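Local coordinates for uncharacterized protein (Pyrococcus abyssi, PDB 5IFF), which is the restriction DNA glycosylase R.PabI, which binds double-stranded DNA as a tetramer and probably excises adenine from its recognition sequence, at residues 49-54 with 163-168. The protein carries 2 engineered substitutions. Sequence-based numbering, arbitrary orientation.
Sequences ENLRDY and PLTNVE
L164 lies against the start of strand 54-59, its CD1 methyl 3.7 Å from CB of Y54, while its own N-H donates a nearly straight bond to Y54 O (3.0 Å, 174° at the hydrogen). The donor sits 31° off the carbonyl plane. With CG anti to its carbonyl carbon (chi1 -73°), L164 places its branch beside that same Y54 carbonyl and against CB, whereas the Y54 side chain also packs on K29 and K42. Separately, L51 meets T165, the two side chains running alongside each other and pointing opposite ways; CD2 and CG of L51 both lie 3.7 Å from T165 CG2. A water bridges the two 3-10 turns: it donates to L51 O (2.8 Å) and to Y54 O, and accepts from T165 N at 3.1 Å. Y54 O is thus gripped by two donors, one backbone and one water. F45, L171 and I56 also touch L164. The direct bond closes the antiparallel pairing of strands 54-59 and 154-163, and the water ties together the 3-10 turns beyond it, where one strand enters from such a turn and the other leaves into one, at the end of two neighbouring inner strands of the curled antiparallel sheet of R.PabI.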
loop_
_atom_site.group_PDB
_atom_site.type_symbol
_atom_site.label_atom_id
_atom_site.label_comp_id
_atom_site.label_asym_id
_atom_site.label_seq_id
_atom_site.Cartn_x
_atom_site.Cartn_y
_atom_site.Cartn_z
ATOM N N GLU A 49 2.240 25.728 -30.311
ATOM C CA GLU A 49 1.876 24.429 -30.846
ATOM C C GLU A 49 2.031 23.307 -29.792
ATOM O O GLU A 49 1.282 22.360 -29.833
ATOM C CB GLU A 49 2.710 24.084 -32.084
ATOM C CG GLU A 49 2.244 22.804 -32.802
ATOM C CD GLU A 49 3.360 21.778 -33.028
ATOM O OE1 GLU A 49 4.371 22.135 -33.677
ATOM O OE2 GLU A 49 3.221 20.613 -32.566
ATOM N N ASN A 50 2.987 23.439 -28.867
ATOM C CA ASN A 50 3.229 22.358 -27.903
ATOM C C ASN A 50 2.057 22.141 -26.944
ATOM O O ASN A 50 1.881 21.034 -26.476
ATOM C CB ASN A 50 4.513 22.607 -27.097
ATOM C CG ASN A 50 5.750 22.585 -27.966
ATOM O OD1 ASN A 50 5.999 21.617 -28.685
ATOM N ND2 ASN A 50 6.501 23.675 -27.945
ATOM N N LEU A 51 1.231 23.162 -26.675
ATOM C CA LEU A 51 0.063 22.951 -25.786
ATOM C C LEU A 51 -0.847 21.815 -26.254
ATOM O O LEU A 51 -1.463 21.117 -25.439
ATOM C CB LEU A 51 -0.803 24.227 -25.659
ATOM C CG LEU A 51 -1.876 24.182 -24.540
ATOM C CD1 LEU A 51 -1.315 23.759 -23.176
ATOM C CD2 LEU A 51 -2.557 25.551 -24.457
ATOM N N ARG A 52 -0.990 21.676 -27.569
ATOM C CA ARG A 52 -1.944 20.709 -28.115
ATOM C C ARG A 52 -1.509 19.264 -27.907
ATOM O O ARG A 52 -2.295 18.359 -28.170
ATOM C CB ARG A 52 -2.160 20.952 -29.617
ATOM C CG ARG A 52 -1.032 20.393 -30.457
ATOM C CD ARG A 52 -1.356 20.255 -31.935
ATOM N NE ARG A 52 -0.154 19.844 -32.664
ATOM C CZ ARG A 52 -0.124 19.517 -33.952
ATOM N NH1 ARG A 52 1.023 19.153 -34.511
ATOM N NH2 ARG A 52 -1.236 19.552 -34.678
ATOM N N ASP A 53 -0.250 19.046 -27.481
ATOM C CA ASP A 53 0.225 17.716 -27.144
ATOM C C ASP A 53 -0.159 17.250 -25.705
ATOM O O ASP A 53 0.138 16.106 -25.309
ATOM C CB ASP A 53 1.739 17.653 -27.296
ATOM C CG ASP A 53 2.190 17.851 -28.740
ATOM O OD1 ASP A 53 1.389 17.542 -29.664
ATOM O OD2 ASP A 53 3.325 18.316 -28.928
ATOM N N TYR A 54 -0.759 18.129 -24.911
ATOM C CA TYR A 54 -1.091 17.746 -23.526
ATOM C C TYR A 54 -2.568 17.416 -23.340
ATOM O O TYR A 54 -3.453 18.131 -23.822
ATOM C CB TYR A 54 -0.707 18.828 -22.540
ATOM C CG TYR A 54 0.790 19.004 -22.492
ATOM C CD1 TYR A 54 1.568 18.177 -21.695
ATOM C CD2 TYR A 54 1.429 19.932 -23.323
ATOM C CE1 TYR A 54 2.962 18.301 -21.673
ATOM C CE2 TYR A 54 2.822 20.084 -23.304
ATOM C CZ TYR A 54 3.588 19.260 -22.487
ATOM O OH TYR A 54 4.977 19.372 -22.473
ATOM N N PRO A 163 -8.066 17.086 -24.373
ATOM C CA PRO A 163 -7.029 18.139 -24.579
ATOM C C PRO A 163 -7.099 19.264 -23.538
ATOM O O PRO A 163 -8.198 19.762 -23.232
ATOM C CB PRO A 163 -7.341 18.686 -25.976
ATOM C CG PRO A 163 -8.130 17.512 -26.667
ATOM C CD PRO A 163 -8.929 16.904 -25.553
ATOM N N LEU A 164 -5.955 19.668 -22.998
ATOM C CA LEU A 164 -5.956 20.789 -22.072
ATOM C C LEU A 164 -6.514 22.061 -22.735
ATOM O O LEU A 164 -6.924 23.000 -22.056
ATOM C CB LEU A 164 -4.553 21.105 -21.550
ATOM C CG LEU A 164 -3.985 20.091 -20.530
ATOM C CD1 LEU A 164 -2.670 20.744 -20.006
ATOM C CD2 LEU A 164 -4.967 19.801 -19.411
ATOM N N THR A 165 -6.501 22.104 -24.056
ATOM C CA THR A 165 -6.988 23.320 -24.718
ATOM C C THR A 165 -8.509 23.359 -24.631
ATOM O O THR A 165 -9.119 24.327 -25.067
ATOM C CB THR A 165 -6.584 23.385 -26.189
ATOM O OG1 THR A 165 -6.953 22.161 -26.819
ATOM C CG2 THR A 165 -5.105 23.575 -26.333
ATOM N N ASN A 166 -9.112 22.255 -24.165
ATOM C CA ASN A 166 -10.574 22.137 -24.067
ATOM C C ASN A 166 -11.134 22.319 -22.671
ATOM O O ASN A 166 -12.332 22.120 -22.470
ATOM C CB ASN A 166 -11.094 20.775 -24.593
ATOM C CG ASN A 166 -11.019 20.683 -26.094
ATOM O OD1 ASN A 166 -10.507 21.582 -26.736
ATOM N ND2 ASN A 166 -11.486 19.596 -26.649
ATOM N N VAL A 167 -10.298 22.714 -21.717
ATOM C CA VAL A 167 -10.798 22.916 -20.362
ATOM C C VAL A 167 -10.716 24.379 -19.945
ATOM O O VAL A 167 -10.046 25.157 -20.608
ATOM C CB VAL A 167 -9.999 22.056 -19.333
ATOM C CG1 VAL A 167 -10.176 20.599 -19.705
ATOM C CG2 VAL A 167 -8.552 22.481 -19.261
ATOM N N GLU A 168 -11.366 24.727 -18.831
ATOM C CA GLU A 168 -11.345 26.092 -18.292
ATOM C C GLU A 168 -10.930 26.074 -16.829
ATOM O O GLU A 168 -11.212 25.112 -16.112
ATOM C CB GLU A 168 -12.722 26.769 -18.366
ATOM C CG GLU A 168 -13.520 26.608 -19.643
ATOM C CD GLU A 168 -14.888 27.329 -19.540
ATOM O OE1 GLU A 168 -14.952 28.413 -18.916
ATOM O OE2 GLU A 168 -15.896 26.811 -20.066
HETATM O O HOH W 1 -4.165 20.473 -25.342
#